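Local structure of surface layer protein (Geobacillus stearothermophilus, 4UJ7) at residues I149-S161 against A173-V185. The protein probably assembles with copies of itself into the crystalline surface layer of the bacterial cell, this chain being its fifth and sixth domains, the second of which binds calcium. Numbering follows the deposited sequence. Where two conformers were deposited one is given.
Sequences IVGDITNDVTITS and ASKSTANGDTVYV
Ile-159 lies across one face of the Tyr-184 ring. Its CB sits over the ring centre, 3.8 Å from the centroid, in a CH-pi contact. CG1 stands beside the backbone N of Ile-159 (chi1 -60°), and the chain then runs extended, which carries CD1 over the CD2 side of the ring. Ile-159 CD1 is 3.4 Å from Tyr-184 CD2. Lys-175 CG covers the opposite face, offset toward the rim, so aliphatic carbon sandwiches the ring. The phenol end is held as well: Ile-159 N donates to Tyr-184 OH at 3.1 Å, nearly straight at 164°. With an alanine at Tyr-184, a gap is likely to open between Ile-159 and Lys-175, and the Ile-159 N-H would lose this acceptor.

Beyond CG, Lys-175 is extended and reaches the loop after strand 149-152. Its NZ donates to Asn-155 O at 3.0 Å, from above the carbonyl plane. Water 1 links NZ to Asn-155 OD1. Further along, Thr-182 OG1 packs against Asn-155 CB at 3.4 Å and is also hydrogen-bonded to Thr-177 OG1. Thr-154 CB and CG2 rest on Thr-182 O, and CG2 also meets Thr-182 CG2. Asp-152 OD1 accepts from both Thr-154 OG1 and Thr-154 N; the latter bond makes an Asx turn. Asp-152 OD2 and Asp-181 OD1 come within 4.0 Å, but Lys-139 forms salt bridges with both and Lys-32 with Asp-181.

The contact packs the hairpin of strands 171-178 and 181-188 against the crossing from strand 149-152, in the hairpin's own sheet, to strand 158-160 in the second sheet, consistent with a Big-like beta-sandwich. The chemistry implies an apolar centre round the tyrosine, flanked by a lysine that grips the Asn-155 carbonyl and by an acidic pair whose repulsion is probably offset by lysines.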
ATOM      1  N   ILE A 149       6.577 -12.007  -2.620  1.00 17.92           N
ATOM      2  CA  ILE A 149       6.921 -10.889  -3.487  0.50 17.20           C
ATOM      3  C   ILE A 149       8.380 -11.045  -3.909  1.00 17.30           C
ATOM      4  O   ILE A 149       9.296 -11.051  -3.074  1.00 18.23           O
ATOM      5  CB  ILE A 149       6.656  -9.508  -2.837  0.50 17.31           C
ATOM      6  CG1 ILE A 149       5.153  -9.223  -2.806  0.50 17.37           C
ATOM      7  CG2 ILE A 149       7.347  -8.400  -3.626  0.50 17.22           C
ATOM      8  CD1 ILE A 149       4.769  -8.010  -1.994  0.50 17.32           C
ATOM      9  N   VAL A 150       8.574 -11.198  -5.212  1.00 17.09           N
ATOM     10  CA  VAL A 150       9.916 -11.411  -5.765  1.00 17.21           C
ATOM     11  C   VAL A 150      10.438 -10.216  -6.564  1.00 18.32           C
ATOM     12  O   VAL A 150      11.611 -10.163  -6.895  1.00 19.95           O
ATOM     13  CB  VAL A 150      10.028 -12.733  -6.577  1.00 17.58           C
ATOM     14  CG1 VAL A 150       9.799 -13.929  -5.663  1.00 17.74           C
ATOM     15  CG2 VAL A 150       9.054 -12.733  -7.752  1.00 17.28           C
ATOM     16  N   GLY A 151       9.585  -9.238  -6.861  1.00 17.52           N
ATOM     17  CA  GLY A 151      10.068  -8.024  -7.524  1.00 18.63           C
ATOM     18  C   GLY A 151       9.040  -6.914  -7.473  1.00 18.97           C
ATOM     19  O   GLY A 151       7.842  -7.180  -7.425  1.00 21.23           O
ATOM     20  N   ASP A 152       9.520  -5.670  -7.455  1.00 20.16           N
ATOM     21  CA  ASP A 152       8.675  -4.498  -7.632  1.00 19.54           C
ATOM     22  C   ASP A 152       8.897  -4.005  -9.060  1.00 20.25           C
ATOM     23  O   ASP A 152       9.960  -3.490  -9.392  1.00 19.86           O
ATOM     24  CB  ASP A 152       9.043  -3.433  -6.583  1.00 20.36           C
ATOM     25  CG  ASP A 152       8.233  -2.155  -6.716  1.00 21.30           C
ATOM     26  OD1 ASP A 152       7.668  -1.909  -7.789  1.00 21.02           O
ATOM     27  OD2 ASP A 152       8.198  -1.377  -5.743  1.00 22.68           O
ATOM     28  N   ILE A 153       7.885  -4.189  -9.908  1.00 19.09           N
ATOM     29  CA  ILE A 153       7.991  -3.927 -11.336  1.00 19.44           C
ATOM     30  C   ILE A 153       7.267  -2.652 -11.748  1.00 18.89           C
ATOM     31  O   ILE A 153       6.996  -2.432 -12.933  1.00 20.24           O
ATOM     32  CB  ILE A 153       7.510  -5.136 -12.210  1.00 20.59           C
ATOM     33  CG1 ILE A 153       6.019  -5.455 -12.013  1.00 22.30           C
ATOM     34  CG2 ILE A 153       8.388  -6.368 -11.954  1.00 22.70           C
ATOM     35  CD1 ILE A 153       5.443  -6.346 -13.102  1.00 22.54           C
ATOM     36  N   THR A 154       6.996  -1.785 -10.775  1.00 17.89           N
ATOM     37  CA  THR A 154       6.268  -0.531 -11.038  1.00 17.66           C
ATOM     38  C   THR A 154       6.892   0.308 -12.138  1.00 18.78           C
ATOM     39  O   THR A 154       6.170   0.911 -12.934  1.00 18.63           O
ATOM     40  CB  THR A 154       6.114   0.315  -9.754  1.00 17.23           C
ATOM     41  OG1 THR A 154       5.624  -0.522  -8.704  1.00 17.35           O
ATOM     42  CG2 THR A 154       5.113   1.448  -9.967  1.00 16.78           C
ATOM     43  N   ASN A 155       8.221   0.350 -12.185  1.00 19.39           N
ATOM     44  CA  ASN A 155       8.910   1.123 -13.202  1.00 21.49           C
ATOM     45  C   ASN A 155       8.834   0.504 -14.606  1.00 20.82           C
ATOM     46  O   ASN A 155       9.029   1.199 -15.603  1.00 22.27           O
ATOM     47  CB  ASN A 155      10.364   1.350 -12.805  1.00 22.53           C
ATOM     48  CG  ASN A 155      11.012   2.470 -13.601  1.00 24.26           C
ATOM     49  OD1 ASN A 155      10.384   3.491 -13.898  1.00 25.13           O
ATOM     50  ND2 ASN A 155      12.265   2.273 -13.967  1.00 26.46           N
ATOM     51  N   ASP A 156       8.533  -0.789 -14.668  1.00 20.76           N
ATOM     52  CA  ASP A 156       8.538  -1.534 -15.935  1.00 21.96           C
ATOM     53  C   ASP A 156       7.201  -1.485 -16.662  1.00 21.86           C
ATOM     54  O   ASP A 156       7.126  -1.738 -17.873  1.00 22.71           O
ATOM     55  CB  ASP A 156       8.896  -3.002 -15.682  1.00 23.25           C
ATOM     56  CG  ASP A 156      10.252  -3.179 -15.020  1.00 24.79           C
ATOM     57  OD1 ASP A 156      11.189  -2.420 -15.332  1.00 26.27           O
ATOM     58  OD2 ASP A 156      10.374  -4.105 -14.195  1.00 27.01           O
ATOM     59  N   VAL A 157       6.141  -1.177 -15.921  1.00 20.12           N
ATOM     60  CA  VAL A 157       4.786  -1.232 -16.451  1.00 20.03           C
ATOM     61  C   VAL A 157       4.385   0.128 -17.009  1.00 18.94           C
ATOM     62  O   VAL A 157       5.038   1.141 -16.741  1.00 19.21           O
ATOM     63  CB  VAL A 157       3.744  -1.701 -15.392  1.00 19.59           C
ATOM     64  CG1 VAL A 157       4.108  -3.059 -14.803  1.00 20.51           C
ATOM     65  CG2 VAL A 157       3.568  -0.677 -14.271  1.00 18.20           C
ATOM     66  N   THR A 158       3.318   0.138 -17.804  1.00 19.75           N
ATOM     67  CA  THR A 158       2.668   1.371 -18.211  1.00 19.89           C
ATOM     68  C   THR A 158       1.217   1.315 -17.715  1.00 19.22           C
ATOM     69  O   THR A 158       0.563   0.275 -17.827  1.00 20.29           O
ATOM     70  CB  THR A 158       2.745   1.547 -19.742  1.00 22.87           C
ATOM     71  OG1 THR A 158       4.116   1.452 -20.143  1.00 24.74           O
ATOM     72  CG2 THR A 158       2.194   2.894 -20.179  1.00 23.89           C
ATOM     73  N   ILE A 159       0.743   2.411 -17.116  1.00 17.84           N
ATOM     74  CA  ILE A 159      -0.632   2.488 -16.592  1.00 17.99           C
ATOM     75  C   ILE A 159      -1.363   3.634 -17.292  1.00 18.55           C
ATOM     76  O   ILE A 159      -0.891   4.771 -17.309  1.00 19.59           O
ATOM     77  CB  ILE A 159      -0.655   2.667 -15.051  1.00 18.07           C
ATOM     78  CG1 ILE A 159       0.051   1.469 -14.393  1.00 19.00           C
ATOM     79  CG2 ILE A 159      -2.088   2.757 -14.526  1.00 18.32           C
ATOM     80  CD1 ILE A 159       0.051   1.481 -12.878  1.00 18.22           C
ATOM     81  N   THR A 160      -2.520   3.312 -17.872  1.00 17.93           N
ATOM     82  CA  THR A 160      -3.294   4.270 -18.657  1.00 18.62           C
ATOM     83  C   THR A 160      -4.780   4.209 -18.317  1.00 17.47           C
ATOM     84  O   THR A 160      -5.282   3.188 -17.839  1.00 18.39           O
ATOM     85  CB  THR A 160      -3.165   3.993 -20.173  1.00 18.97           C
ATOM     86  OG1 THR A 160      -3.581   2.652 -20.459  1.00 20.97           O
ATOM     87  CG2 THR A 160      -1.717   4.199 -20.648  1.00 20.52           C
ATOM     88  N   SER A 161      -5.472   5.312 -18.574  1.00 18.13           N
ATOM     89  CA  SER A 161      -6.929   5.342 -18.542  1.00 17.67           C
ATOM     90  C   SER A 161      -7.437   5.418 -19.975  1.00 17.99           C
ATOM     91  O   SER A 161      -6.648   5.560 -20.914  1.00 18.44           O
ATOM     92  CB  SER A 161      -7.400   6.568 -17.769  1.00 17.54           C
ATOM     93  OG  SER A 161      -6.929   7.758 -18.388  1.00 17.76           O
ATOM     94  N   ALA A 173      -1.816   9.807 -14.895  1.00 16.00           N
ATOM     95  CA  ALA A 173      -1.032   8.734 -14.279  1.00 16.21           C
ATOM     96  C   ALA A 173       0.414   8.976 -14.632  1.00 16.79           C
ATOM     97  O   ALA A 173       0.760   9.075 -15.827  1.00 18.88           O
ATOM     98  CB  ALA A 173      -1.487   7.381 -14.797  1.00 16.20           C
ATOM     99  N   SER A 174       1.278   9.067 -13.621  1.00 16.53           N
ATOM    100  CA  SER A 174       2.685   9.416 -13.847  0.50 17.31           C
ATOM    101  C   SER A 174       3.635   8.637 -12.940  1.00 17.18           C
ATOM    102  O   SER A 174       3.405   8.575 -11.726  1.00 17.10           O
ATOM    103  CB  SER A 174       2.872  10.902 -13.562  0.50 18.37           C
ATOM    104  OG  SER A 174       2.416  11.206 -12.253  0.50 20.00           O
ATOM    105  N   LYS A 175       4.704   8.074 -13.505  1.00 16.91           N
ATOM    106  CA  LYS A 175       5.731   7.397 -12.705  1.00 18.59           C
ATOM    107  C   LYS A 175       6.572   8.410 -11.966  1.00 18.68           C
ATOM    108  O   LYS A 175       7.078   9.362 -12.562  1.00 20.17           O
ATOM    109  CB  LYS A 175       6.675   6.583 -13.590  1.00 21.14           C
ATOM    110  CG  LYS A 175       6.050   5.339 -14.165  1.00 24.15           C
ATOM    111  CD  LYS A 175       7.060   4.554 -14.985  1.00 25.69           C
ATOM    112  CE  LYS A 175       6.335   3.473 -15.754  1.00 26.47           C
ATOM    113  NZ  LYS A 175       7.085   2.994 -16.946  1.00 26.38           N
ATOM    114  N   SER A 176       6.737   8.196 -10.666  1.00 18.21           N
ATOM    115  CA  SER A 176       7.582   9.054  -9.850  1.00 18.76           C
ATOM    116  C   SER A 176       8.668   8.188  -9.244  1.00 18.18           C
ATOM    117  O   SER A 176       8.381   7.317  -8.434  1.00 18.75           O
ATOM    118  CB  SER A 176       6.759   9.745  -8.776  1.00 19.80           C
ATOM    119  OG  SER A 176       5.794  10.575  -9.406  1.00 23.67           O
ATOM    120  N   THR A 177       9.905   8.416  -9.675  1.00 17.69           N
ATOM    121  CA  THR A 177      11.026   7.541  -9.326  1.00 18.38           C
ATOM    122  C   THR A 177      12.095   8.319  -8.584  1.00 18.24           C
ATOM    123  O   THR A 177      12.540   9.371  -9.047  1.00 18.79           O
ATOM    124  CB  THR A 177      11.641   6.921 -10.593  1.00 19.44           C
ATOM    125  OG1 THR A 177      10.644   6.128 -11.249  1.00 21.02           O
ATOM    126  CG2 THR A 177      12.830   6.034 -10.239  1.00 19.36           C
ATOM    127  N   ALA A 178      12.496   7.800  -7.430  1.00 18.94           N
ATOM    128  CA  ALA A 178      13.587   8.404  -6.663  1.00 20.38           C
ATOM    129  C   ALA A 178      14.330   7.324  -5.930  1.00 21.73           C
ATOM    130  O   ALA A 178      13.718   6.420  -5.376  1.00 21.09           O
ATOM    131  CB  ALA A 178      13.055   9.441  -5.678  1.00 21.53           C
ATOM    132  N   ASN A 179      15.654   7.432  -5.924  1.00 23.77           N
ATOM    133  CA  ASN A 179      16.502   6.505  -5.165  1.00 26.05           C
ATOM    134  C   ASN A 179      16.210   5.041  -5.514  1.00 26.20           C
ATOM    135  O   ASN A 179      16.268   4.168  -4.651  1.00 26.30           O
ATOM    136  CB  ASN A 179      16.364   6.738  -3.640  1.00 29.04           C
ATOM    137  CG  ASN A 179      16.373   8.213  -3.258  1.00 30.87           C
ATOM    138  OD1 ASN A 179      17.283   8.952  -3.615  1.00 32.14           O
ATOM    139  ND2 ASN A 179      15.341   8.647  -2.531  1.00 34.01           N
ATOM    140  N   GLY A 180      15.881   4.791  -6.780  1.00 25.22           N
ATOM    141  CA  GLY A 180      15.592   3.446  -7.263  1.00 25.15           C
ATOM    142  C   GLY A 180      14.202   2.906  -6.968  1.00 24.35           C
ATOM    143  O   GLY A 180      13.907   1.764  -7.325  1.00 27.88           O
ATOM    144  N   ASP A 181      13.348   3.696  -6.311  1.00 22.73           N
ATOM    145  CA  ASP A 181      11.973   3.268  -5.993  1.00 20.80           C
ATOM    146  C   ASP A 181      10.950   4.042  -6.825  1.00 18.72           C
ATOM    147  O   ASP A 181      11.008   5.274  -6.902  1.00 18.02           O
ATOM    148  CB  ASP A 181      11.653   3.461  -4.510  1.00 22.10           C
ATOM    149  CG  ASP A 181      10.254   2.971  -4.146  1.00 23.97           C
ATOM    150  OD1 ASP A 181      10.050   1.744  -4.100  1.00 25.47           O
ATOM    151  OD2 ASP A 181       9.354   3.812  -3.917  1.00 26.32           O
ATOM    152  N   THR A 182      10.012   3.322  -7.436  1.00 17.15           N
ATOM    153  CA  THR A 182       9.008   3.945  -8.302  1.00 16.65           C
ATOM    154  C   THR A 182       7.585   3.778  -7.752  1.00 15.80           C
ATOM    155  O   THR A 182       7.186   2.671  -7.378  1.00 16.41           O
ATOM    156  CB  THR A 182       9.095   3.349  -9.729  1.00 16.45           C
ATOM    157  OG1 THR A 182      10.397   3.614 -10.267  1.00 17.65           O
ATOM    158  CG2 THR A 182       8.035   3.943 -10.660  1.00 17.08           C
ATOM    159  N   VAL A 183       6.833   4.884  -7.706  1.00 15.20           N
ATOM    160  CA  VAL A 183       5.391   4.845  -7.395  1.00 15.16           C
ATOM    161  C   VAL A 183       4.641   5.420  -8.597  1.00 14.45           C
ATOM    162  O   VAL A 183       5.084   6.416  -9.185  1.00 14.28           O
ATOM    163  CB  VAL A 183       5.075   5.661  -6.116  1.00 15.74           C
ATOM    164  CG1 VAL A 183       3.595   5.659  -5.808  1.00 16.81           C
ATOM    165  CG2 VAL A 183       5.868   5.108  -4.933  1.00 16.15           C
ATOM    166  N   TYR A 184       3.516   4.805  -8.981  1.00 14.83           N
ATOM    167  CA  TYR A 184       2.686   5.407 -10.024  1.00 15.06           C
ATOM    168  C   TYR A 184       1.659   6.310  -9.328  1.00 15.23           C
ATOM    169  O   TYR A 184       0.868   5.838  -8.499  1.00 16.41           O
ATOM    170  CB  TYR A 184       1.979   4.316 -10.830  1.00 15.73           C
ATOM    171  CG  TYR A 184       2.228   4.363 -12.326  1.00 16.27           C
ATOM    172  CD1 TYR A 184       1.748   5.423 -13.100  1.00 16.66           C
ATOM    173  CD2 TYR A 184       2.939   3.338 -12.969  1.00 16.83           C
ATOM    174  CE1 TYR A 184       1.962   5.479 -14.469  1.00 17.37           C
ATOM    175  CE2 TYR A 184       3.153   3.376 -14.347  1.00 18.00           C
ATOM    176  CZ  TYR A 184       2.664   4.447 -15.094  1.00 18.21           C
ATOM    177  OH  TYR A 184       2.870   4.509 -16.464  1.00 19.42           O
ATOM    178  N   VAL A 185       1.697   7.599  -9.641  1.00 14.02           N
ATOM    179  CA  VAL A 185       0.900   8.597  -8.933  1.00 13.69           C
ATOM    180  C   VAL A 185      -0.230   9.043  -9.841  1.00 14.11           C
ATOM    181  O   VAL A 185      -0.001   9.502 -10.969  1.00 14.63           O
ATOM    182  CB  VAL A 185       1.770   9.781  -8.484  1.00 13.99           C
ATOM    183  CG1 VAL A 185       0.929  10.825  -7.758  1.00 13.63           C
ATOM    184  CG2 VAL A 185       2.901   9.295  -7.584  1.00 15.03           C
TER
HETATM  185  O   HOH W   1       9.911   4.034 -16.813  1.00 41.04           O
HETATM  186  O   HOH W   2      -0.186   7.077 -18.316  1.00 34.87           O